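Side-chain contacts in SYE1 (Shewanella oneidensis, PDB 4AWT), which binds flavin mononucleotide and probably acts, like other Old Yellow Enzyme relatives, as an NAD(P)H-dependent oxidoreductase on CH-CH groups: residues A[18-23]-A[330-335]; A[158-163]-A[211-216]; A[43-48]-A[81-86]. The protein carries 1 engineered substitution. One frame throughout, in Å; residues are numbered along the deposited sequence. Where two conformers were deposited one is given.

Contact 1: A[18-23]-A[330-335]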
loop_
_atom_site.group_PDB
_atom_site.type_symbol
_atom_site.label_atom_id
_atom_site.label_comp_id
_atom_site.label_asym_id
_atom_site.label_seq_id
_atom_site.Cartn_x
_atom_site.Cartn_y
_atom_site.Cartn_z
ATOM N N ASN A 18 -2.618 9.029 17.508
ATOM C CA ASN A 18 -1.186 9.034 17.624
ATOM C C ASN A 18 -0.605 9.024 16.203
ATOM O O ASN A 18 -1.357 9.048 15.224
ATOM C CB ASN A 18 -0.674 7.898 18.504
ATOM C CG ASN A 18 -1.054 6.540 17.941
ATOM O OD1 ASN A 18 -0.782 6.263 16.774
ATOM N ND2 ASN A 18 -1.640 5.696 18.763
ATOM N N ARG A 19 0.728 9.001 16.122
ATOM C CA ARG A 19 1.471 9.102 14.885
ATOM C C ARG A 19 1.851 7.751 14.305
ATOM O O ARG A 19 2.664 7.698 13.363
ATOM C CB ARG A 19 2.755 9.927 15.057
ATOM C CG ARG A 19 2.549 11.291 15.644
ATOM C CD ARG A 19 1.553 12.131 14.908
ATOM N NE ARG A 19 1.517 13.517 15.400
ATOM C CZ ARG A 19 2.315 14.470 15.004
ATOM N NH1 ARG A 19 3.276 14.254 14.130
ATOM N NH2 ARG A 19 2.188 15.692 15.513
ATOM N N ILE A 20 1.320 6.670 14.864
ATOM C CA ILE A 20 1.686 5.316 14.461
ATOM C C ILE A 20 0.705 4.823 13.392
ATOM O O ILE A 20 -0.511 4.879 13.573
ATOM C CB ILE A 20 1.682 4.383 15.682
ATOM C CG1 ILE A 20 2.742 4.849 16.672
ATOM C CG2 ILE A 20 1.844 2.937 15.261
ATOM C CD1 ILE A 20 2.588 4.235 18.047
ATOM N N VAL A 21 1.276 4.269 12.320
ATOM C CA VAL A 21 0.510 3.685 11.246
ATOM C C VAL A 21 0.756 2.176 11.195
ATOM O O VAL A 21 1.880 1.703 11.285
ATOM C CB VAL A 21 0.896 4.344 9.901
ATOM C CG1 VAL A 21 0.151 3.718 8.742
ATOM C CG2 VAL A 21 0.653 5.841 9.985
ATOM N N MET A 22 -0.337 1.423 10.998
ATOM C CA MET A 22 -0.239 0.053 10.542
ATOM C C MET A 22 -0.265 0.122 9.021
ATOM O O MET A 22 -1.309 0.455 8.439
ATOM C CB MET A 22 -1.398 -0.802 11.060
ATOM C CG MET A 22 -1.328 -2.225 10.555
ATOM S SD MET A 22 -2.738 -3.161 11.160
ATOM C CE MET A 22 -2.514 -4.688 10.256
ATOM N N PRO A 23 0.860 -0.081 8.357
ATOM C CA PRO A 23 0.915 0.068 6.897
ATOM C C PRO A 23 0.285 -1.168 6.271
ATOM O O PRO A 23 0.001 -2.154 6.940
ATOM C CB PRO A 23 2.423 0.140 6.645
ATOM C CG PRO A 23 2.994 -0.829 7.657
ATOM C CD PRO A 23 2.122 -0.642 8.907
ATOM N N ASP A 330 -0.731 -5.015 20.017
ATOM C CA ASP A 330 -0.597 -3.893 20.901
ATOM C C ASP A 330 0.731 -3.204 20.712
ATOM O O ASP A 330 1.349 -2.693 21.668
ATOM C CB ASP A 330 -0.772 -4.316 22.362
ATOM C CG ASP A 330 0.194 -5.363 22.817
ATOM O OD1 ASP A 330 0.832 -6.055 21.977
ATOM O OD2 ASP A 330 0.310 -5.518 24.051
ATOM N N LEU A 331 1.217 -3.098 19.462
ATOM C CA LEU A 331 2.489 -2.465 19.212
ATOM C C LEU A 331 2.580 -1.091 19.816
ATOM O O LEU A 331 3.612 -0.771 20.443
ATOM C CB LEU A 331 2.784 -2.428 17.699
ATOM C CG LEU A 331 4.127 -1.801 17.367
ATOM C CD1 LEU A 331 5.296 -2.611 17.851
ATOM C CD2 LEU A 331 4.222 -1.579 15.865
ATOM N N PRO A 332 1.579 -0.212 19.702
ATOM C CA PRO A 332 1.730 1.138 20.292
ATOM C C PRO A 332 2.055 1.064 21.794
ATOM O O PRO A 332 2.996 1.751 22.245
ATOM C CB PRO A 332 0.426 1.823 19.966
ATOM C CG PRO A 332 -0.040 1.139 18.673
ATOM C CD PRO A 332 0.333 -0.315 18.915
ATOM N N GLU A 333 1.323 0.293 22.544
ATOM C CA GLU A 333 1.603 0.183 23.988
ATOM C C GLU A 333 2.986 -0.299 24.246
ATOM O O GLU A 333 3.669 0.144 25.165
ATOM C CB GLU A 333 0.561 -0.710 24.649
ATOM C CG GLU A 333 0.643 -0.764 26.143
ATOM C CD GLU A 333 0.066 0.426 26.846
ATOM O OE1 GLU A 333 -0.375 1.408 26.192
ATOM O OE2 GLU A 333 0.133 0.483 28.076
ATOM N N ARG A 334 3.458 -1.277 23.457
ATOM C CA ARG A 334 4.790 -1.789 23.641
ATOM C C ARG A 334 5.837 -0.737 23.331
ATOM O O ARG A 334 6.822 -0.596 24.083
ATOM C CB ARG A 334 5.043 -3.041 22.796
ATOM C CG ARG A 334 4.127 -4.181 23.097
ATOM C CD ARG A 334 4.596 -5.458 22.450
ATOM N NE ARG A 334 3.595 -6.484 22.496
ATOM C CZ ARG A 334 3.806 -7.796 22.625
ATOM N NH1 ARG A 334 5.000 -8.291 22.926
ATOM N NH2 ARG A 334 2.789 -8.598 22.492
ATOM N N LEU A 335 5.679 0.005 22.245
ATOM C CA LEU A 335 6.622 1.055 21.916
ATOM C C LEU A 335 6.649 2.111 23.016
ATOM O O LEU A 335 7.714 2.624 23.360
ATOM C CB LEU A 335 6.278 1.721 20.581
ATOM C CG LEU A 335 6.362 0.821 19.341
ATOM C CD1 LEU A 335 5.813 1.577 18.145
ATOM C CD2 LEU A 335 7.782 0.328 19.119
#

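Contact 2: A[158-163]-A[211-216]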
loop_
_atom_site.group_PDB
_atom_site.type_symbol
_atom_site.label_atom_id
_atom_site.label_comp_id
_atom_site.label_asym_id
_atom_site.label_seq_id
_atom_site.Cartn_x
_atom_site.Cartn_y
_atom_site.Cartn_z
ATOM N N GLN A 158 -9.611 2.206 -18.961
ATOM C CA GLN A 158 -10.286 1.188 -18.173
ATOM C C GLN A 158 -9.738 1.142 -16.740
ATOM O O GLN A 158 -10.476 1.057 -15.767
ATOM C CB GLN A 158 -10.088 -0.184 -18.833
ATOM C CG GLN A 158 -10.794 -1.292 -18.033
ATOM C CD GLN A 158 -12.285 -1.156 -18.103
ATOM O OE1 GLN A 158 -12.832 -1.151 -19.225
ATOM N NE2 GLN A 158 -12.977 -1.049 -16.998
ATOM N N VAL A 159 -8.391 1.157 -16.625
ATOM C CA VAL A 159 -7.791 1.082 -15.291
ATOM C C VAL A 159 -8.131 2.319 -14.491
ATOM O O VAL A 159 -8.423 2.208 -13.291
ATOM C CB VAL A 159 -6.304 0.771 -15.407
ATOM C CG1 VAL A 159 -5.624 0.960 -14.041
ATOM C CG2 VAL A 159 -6.098 -0.633 -15.930
ATOM N N ILE A 160 -8.120 3.500 -15.101
ATOM C CA ILE A 160 -8.544 4.702 -14.386
ATOM C C ILE A 160 -9.986 4.533 -13.875
ATOM O O ILE A 160 -10.296 4.837 -12.734
ATOM C CB ILE A 160 -8.370 5.967 -15.235
ATOM C CG1 ILE A 160 -6.886 6.242 -15.465
ATOM C CG2 ILE A 160 -9.077 7.139 -14.624
ATOM C CD1 ILE A 160 -6.599 7.262 -16.544
ATOM N N ALA A 161 -10.867 4.026 -14.754
ATOM C CA ALA A 161 -12.257 3.816 -14.363
ATOM C C ALA A 161 -12.354 2.813 -13.205
ATOM O O ALA A 161 -13.189 2.999 -12.311
ATOM C CB ALA A 161 -13.074 3.329 -15.558
ATOM N N ASP A 162 -11.542 1.785 -13.251
ATOM C CA ASP A 162 -11.542 0.780 -12.194
ATOM C C ASP A 162 -11.058 1.383 -10.865
ATOM O O ASP A 162 -11.604 1.089 -9.809
ATOM C CB ASP A 162 -10.703 -0.407 -12.582
ATOM C CG ASP A 162 -11.231 -1.233 -13.746
ATOM O OD1 ASP A 162 -12.423 -1.092 -14.096
ATOM O OD2 ASP A 162 -10.446 -2.056 -14.256
ATOM N N TYR A 163 -10.019 2.219 -10.922
ATOM C CA TYR A 163 -9.590 2.904 -9.706
ATOM C C TYR A 163 -10.665 3.798 -9.151
ATOM O O TYR A 163 -10.919 3.834 -7.949
ATOM C CB TYR A 163 -8.331 3.713 -9.963
ATOM C CG TYR A 163 -7.017 3.007 -9.841
ATOM C CD1 TYR A 163 -6.579 2.518 -8.613
ATOM C CD2 TYR A 163 -6.158 2.839 -10.935
ATOM C CE1 TYR A 163 -5.363 1.875 -8.493
ATOM C CE2 TYR A 163 -4.935 2.240 -10.816
ATOM C CZ TYR A 163 -4.528 1.740 -9.578
ATOM O OH TYR A 163 -3.280 1.173 -9.507
ATOM N N LEU A 211 5.005 10.649 -15.301
ATOM C CA LEU A 211 4.115 10.964 -14.185
ATOM C C LEU A 211 2.673 11.087 -14.603
ATOM O O LEU A 211 1.790 11.251 -13.742
ATOM C CB LEU A 211 4.558 12.243 -13.472
ATOM C CG LEU A 211 5.941 12.153 -12.815
ATOM C CD1 LEU A 211 6.309 13.467 -12.191
ATOM C CD2 LEU A 211 6.010 11.046 -11.794
ATOM N N ARG A 212 2.362 11.005 -15.890
ATOM C CA ARG A 212 1.016 11.299 -16.386
ATOM C C ARG A 212 0.000 10.292 -15.882
ATOM O O ARG A 212 -1.118 10.685 -15.506
ATOM C CB ARG A 212 1.039 11.355 -17.924
ATOM C CG ARG A 212 -0.299 11.848 -18.468
ATOM C CD ARG A 212 -0.253 11.890 -20.011
ATOM N NE ARG A 212 0.859 12.679 -20.519
ATOM C CZ ARG A 212 0.967 13.962 -20.531
ATOM N NH1 ARG A 212 -0.034 14.727 -20.112
ATOM N NH2 ARG A 212 2.115 14.496 -20.987
ATOM N N PHE A 213 0.307 9.005 -15.900
ATOM C CA PHE A 213 -0.660 8.009 -15.453
ATOM C C PHE A 213 -0.987 8.232 -13.975
ATOM O O PHE A 213 -2.152 8.254 -13.580
ATOM C CB PHE A 213 -0.149 6.616 -15.733
ATOM C CG PHE A 213 -1.148 5.523 -15.477
ATOM C CD1 PHE A 213 -2.390 5.523 -16.054
ATOM C CD2 PHE A 213 -0.807 4.455 -14.654
ATOM C CE1 PHE A 213 -3.283 4.481 -15.823
ATOM C CE2 PHE A 213 -1.698 3.418 -14.435
ATOM C CZ PHE A 213 -2.915 3.413 -15.065
ATOM N N LEU A 214 0.045 8.451 -13.144
ATOM C CA LEU A 214 -0.171 8.809 -11.748
ATOM C C LEU A 214 -1.099 10.003 -11.635
ATOM O O LEU A 214 -2.055 10.024 -10.848
ATOM C CB LEU A 214 1.170 9.108 -11.093
ATOM C CG LEU A 214 1.098 9.630 -9.663
ATOM C CD1 LEU A 214 0.569 8.594 -8.679
ATOM C CD2 LEU A 214 2.476 10.107 -9.209
ATOM N N ASP A 215 -0.796 11.082 -12.403
ATOM C CA ASP A 215 -1.578 12.278 -12.356
ATOM C C ASP A 215 -3.053 12.014 -12.633
ATOM O O ASP A 215 -3.946 12.493 -11.954
ATOM C CB ASP A 215 -1.002 13.292 -13.354
ATOM C CG ASP A 215 -1.629 14.645 -13.263
ATOM O OD1 ASP A 215 -1.795 15.179 -12.185
ATOM O OD2 ASP A 215 -1.739 15.269 -14.312
ATOM N N GLU A 216 -3.301 11.252 -13.718
ATOM C CA GLU A 216 -4.645 11.006 -14.148
ATOM C C GLU A 216 -5.417 10.106 -13.207
ATOM O O GLU A 216 -6.624 10.298 -12.965
ATOM C CB GLU A 216 -4.631 10.431 -15.570
ATOM C CG GLU A 216 -4.149 11.465 -16.583
ATOM C CD GLU A 216 -4.035 10.967 -18.003
ATOM O OE1 GLU A 216 -4.254 9.759 -18.222
ATOM O OE2 GLU A 216 -3.689 11.747 -18.898
#

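Contact 3: A[43-48]-A[81-86]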
loop_
_atom_site.group_PDB
_atom_site.type_symbol
_atom_site.label_atom_id
_atom_site.label_comp_id
_atom_site.label_asym_id
_atom_site.label_seq_id
_atom_site.Cartn_x
_atom_site.Cartn_y
_atom_site.Cartn_z
ATOM N N ILE A 43 -11.284 -9.331 12.836
ATOM C CA ILE A 43 -10.674 -9.467 14.166
ATOM C C ILE A 43 -9.242 -8.985 14.143
ATOM O O ILE A 43 -8.810 -8.243 15.028
ATOM C CB ILE A 43 -10.756 -10.933 14.649
ATOM C CG1 ILE A 43 -12.187 -11.439 14.730
ATOM C CG2 ILE A 43 -10.034 -11.037 15.994
ATOM C CD1 ILE A 43 -12.294 -12.899 15.103
ATOM N N TYR A 44 -8.484 -9.438 13.152
ATOM C CA TYR A 44 -7.067 -9.086 13.007
ATOM C C TYR A 44 -6.848 -7.580 12.993
ATOM O O TYR A 44 -5.998 -7.043 13.689
ATOM C CB TYR A 44 -6.583 -9.722 11.737
ATOM C CG TYR A 44 -5.309 -9.176 11.116
ATOM C CD1 TYR A 44 -4.064 -9.423 11.664
ATOM C CD2 TYR A 44 -5.394 -8.418 9.959
ATOM C CE1 TYR A 44 -2.931 -8.930 11.079
ATOM C CE2 TYR A 44 -4.256 -7.946 9.328
ATOM C CZ TYR A 44 -3.017 -8.211 9.888
ATOM O OH TYR A 44 -1.851 -7.828 9.282
ATOM N N TYR A 45 -7.635 -6.856 12.152
ATOM C CA TYR A 45 -7.470 -5.428 12.088
ATOM C C TYR A 45 -7.932 -4.758 13.378
ATOM O O TYR A 45 -7.292 -3.836 13.880
ATOM C CB TYR A 45 -8.182 -4.850 10.883
ATOM C CG TYR A 45 -7.500 -5.068 9.557
ATOM C CD1 TYR A 45 -6.333 -4.354 9.260
ATOM C CD2 TYR A 45 -7.997 -5.918 8.596
ATOM C CE1 TYR A 45 -5.709 -4.493 8.048
ATOM C CE2 TYR A 45 -7.373 -6.060 7.366
ATOM C CZ TYR A 45 -6.226 -5.347 7.080
ATOM O OH TYR A 45 -5.623 -5.435 5.867
ATOM N N ALA A 46 -9.052 -5.218 13.943
ATOM C CA ALA A 46 -9.550 -4.615 15.177
ATOM C C ALA A 46 -8.572 -4.786 16.328
ATOM O O ALA A 46 -8.469 -3.902 17.172
ATOM C CB ALA A 46 -10.903 -5.184 15.520
ATOM N N GLN A 47 -7.847 -5.907 16.351
ATOM C CA GLN A 47 -6.807 -6.122 17.358
ATOM C C GLN A 47 -5.719 -5.077 17.313
ATOM O O GLN A 47 -5.007 -4.906 18.303
ATOM C CB GLN A 47 -6.164 -7.486 17.167
ATOM C CG GLN A 47 -7.002 -8.677 17.608
ATOM C CD GLN A 47 -6.334 -9.998 17.360
ATOM O OE1 GLN A 47 -6.806 -11.050 17.964
ATOM N NE2 GLN A 47 -5.359 -10.095 16.613
ATOM N N ARG A 48 -5.536 -4.429 16.166
ATOM C CA ARG A 48 -4.438 -3.499 15.903
ATOM C C ARG A 48 -4.900 -2.047 15.859
ATOM O O ARG A 48 -4.146 -1.158 15.491
ATOM C CB ARG A 48 -3.715 -3.954 14.622
ATOM C CG ARG A 48 -2.950 -5.238 14.891
ATOM C CD ARG A 48 -2.608 -6.088 13.664
ATOM N NE ARG A 48 -1.863 -7.269 14.055
ATOM C CZ ARG A 48 -2.387 -8.278 14.719
ATOM N NH1 ARG A 48 -3.672 -8.379 14.887
ATOM N NH2 ARG A 48 -1.590 -9.223 15.231
ATOM N N ALA A 81 -18.962 -5.797 1.048
ATOM C CA ALA A 81 -19.587 -6.167 2.311
ATOM C C ALA A 81 -18.604 -6.810 3.252
ATOM O O ALA A 81 -18.677 -6.592 4.472
ATOM C CB ALA A 81 -20.750 -7.110 1.991
ATOM N N GLY A 82 -17.688 -7.638 2.737
ATOM C CA GLY A 82 -16.664 -8.200 3.616
ATOM C C GLY A 82 -15.805 -7.130 4.213
ATOM O O GLY A 82 -15.470 -7.134 5.416
ATOM N N TRP A 83 -15.434 -6.139 3.410
ATOM C CA TRP A 83 -14.692 -5.007 3.941
ATOM C C TRP A 83 -15.509 -4.212 4.946
ATOM O O TRP A 83 -14.931 -3.693 5.893
ATOM C CB TRP A 83 -14.133 -4.142 2.836
ATOM C CG TRP A 83 -12.877 -4.596 2.193
ATOM C CD1 TRP A 83 -12.646 -4.763 0.854
ATOM C CD2 TRP A 83 -11.627 -4.873 2.842
ATOM N NE1 TRP A 83 -11.362 -5.120 0.622
ATOM C CE2 TRP A 83 -10.698 -5.191 1.830
ATOM C CE3 TRP A 83 -11.185 -4.859 4.165
ATOM C CZ2 TRP A 83 -9.370 -5.519 2.114
ATOM C CZ3 TRP A 83 -9.873 -5.175 4.441
ATOM C CH2 TRP A 83 -8.983 -5.503 3.423
ATOM N N ARG A 84 -16.818 -4.107 4.756
ATOM C CA ARG A 84 -17.638 -3.382 5.718
ATOM C C ARG A 84 -17.551 -4.027 7.086
ATOM O O ARG A 84 -17.569 -3.323 8.098
ATOM C CB ARG A 84 -19.108 -3.381 5.231
ATOM C CG ARG A 84 -20.058 -2.677 6.212
ATOM C CD ARG A 84 -19.784 -1.188 6.321
ATOM N NE ARG A 84 -20.674 -0.434 7.179
ATOM C CZ ARG A 84 -21.880 -0.041 6.801
ATOM N NH1 ARG A 84 -22.358 -0.328 5.602
ATOM N NH2 ARG A 84 -22.624 0.645 7.670
ATOM N N ILE A 85 -17.486 -5.347 7.170
ATOM C CA ILE A 85 -17.377 -5.917 8.519
ATOM C C ILE A 85 -16.047 -5.516 9.137
ATOM O O ILE A 85 -15.987 -5.226 10.328
ATOM C CB ILE A 85 -17.588 -7.424 8.453
ATOM C CG1 ILE A 85 -18.969 -7.793 7.908
ATOM C CG2 ILE A 85 -17.347 -8.054 9.823
ATOM C CD1 ILE A 85 -18.997 -9.256 7.556
ATOM N N VAL A 86 -14.970 -5.480 8.341
ATOM C CA VAL A 86 -13.676 -5.003 8.843
ATOM C C VAL A 86 -13.785 -3.582 9.324
ATOM O O VAL A 86 -13.307 -3.252 10.433
ATOM C CB VAL A 86 -12.602 -5.157 7.765
ATOM C CG1 VAL A 86 -11.299 -4.507 8.240
ATOM C CG2 VAL A 86 -12.378 -6.587 7.375
#

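Contact 1: A[18-23]-A[330-335]
A small, wholly apolar contact joins the first strand of the barrel, 20-22, to helix 331-337 near the end of the chain, and I20, P332 and L335 carry it. The methyl CD1 of I20 does the touching: it lies 3.8 Å from CB of P332, at the flank of the pyrrolidine ring, and 4.2 Å from CD1 of L335, one helical turn further on. The ethyl branch of I20 stands anti to the carbonyl carbon (chi1 -63°) and is extended at its end, which carries CD1 across to the helix. Because the strand is the first of the eight in an FMN-binding TIM barrel and the helix follows the eighth, this packing lies where the barrel closes; F325 of helix 323-327 also touches both I20 and P332. Each side has its own polar brace. N18 folds back in an Asx turn, its OD1 accepting from the backbone N of I20 at 2.9 Å. D330, at the N-cap position but making no capping bond, is gripped side-on through OD1 by R334, with NE at 2.8 Å and NH2 at 3.2 Å, both in the guanidinium plane. P23, just beyond the strand, touches the FMN.

Contact 2: A[158-163]-A[211-216]
F213 lays the CE1-CZ end of its ring against V159 and I160, two successive residues of the facing helix. Its CZ meets CG1 of V159 at 3.8 Å, and this methyl lies at the ring edge, near the ring plane, with the two side chains crossing at about a right angle. CE1 of F213 is 4.0 Å from CG1 of I160, which approaches the ring obliquely while the two side chains run past each other in opposite directions. The ring owes its reach to the first torsion: with CG anti to the backbone N (chi1 -172°), it extends across to the other helix although its CB does not point there. I160 makes a second contact further out, where its CD1 packs on E216, 3.9 Å from CB and 3.8 Å from OE1. The carboxylate therefore borders an apolar methyl, but its OE1 is hydrogen-bonded to Y203 OH, so this oxygen has a polar partner. Further along helix 212-225, I160 also packs on V217 and A220. The short helical segments approach to 11.0 Å between axes and cross at -37°, a spacing bridged by these side chains. Helices 153-172 and 212-225 follow the third and fourth strands of the TIM barrel, 96-102 and 177-181, and pack as neighbours in its outer layer; F213 also meets the ring of F191 in helix 187-192, which touches Y163 through I188.

Contact 3: A[43-48]-A[81-86]
Y44 and Y45, adjacent on helix 39-46, divide their work: Y45 faces helix 77-92, while Y44 backs it. The CD2 atom of Y44 sits 3.8 Å above the plane of the Y45 ring, over its centre, covering one face. Y45 itself makes the crossing. Its CB already points toward the other helix, and with CG anti to the carbonyl carbon (chi1 -76°) the CD2-CE2 side of the ring is placed against V86 and W83. CD2 is 3.6 Å from CG1 of V86, and CE2 is 3.9 Å from CZ3 of W83. The meeting with W83 is unequal in orientation, since Y45 CE2 lies at the indole's edge, near its plane, whereas CZ3 comes to the phenol ring obliquely. Both aromatic groups have polar ends held elsewhere: the OH of Y45 is hydrogen-bonded to E57 OE2 and NE1 of W83 to T59 OG1. With an alanine here, V86 CG1 and W83 CZ3 would probably lose the ring they pack on, Y44 CD2 the ring face beneath it, and E57 OE2 its phenol partner. Further on, R48 turns back, its NH1 donating to the carbonyl O of Y44 at 2.9 Å, with CD1 of Y44 3.3 Å above the guanidinium plane, offset toward the rim. The remaining donors of this group, NE and NH2, bond to the backbone O atoms of F325 and I326. Helices 39-46 and 77-92 come after barrel strands 20-22 and 53-60 in the chain, and both Y45 and W83 rest on S56 of the intervening strand 53-60.

Overall arrangement
Contact 1 joins a strand of the eight-stranded parallel barrel to a helix, while contacts 2 and 3 each join two helices of the layer around it. Contact 1 spans nearly the whole chain, and the other two fall within that span, contact 3 closing before contact 2 opens. Contacts 1 and 3 have centres about 17 Å apart and touch directly: M22 CE lies 3.4 Å from Y44 OH. Contact 2 lies across the barrel, its centre about 32 Å from that of contact 1 and 28 Å from that of contact 3. The FMN touches P23 of contact 1 and lies about 8 Å from the Y45 side chain; contact 2 is away from the annotated sites.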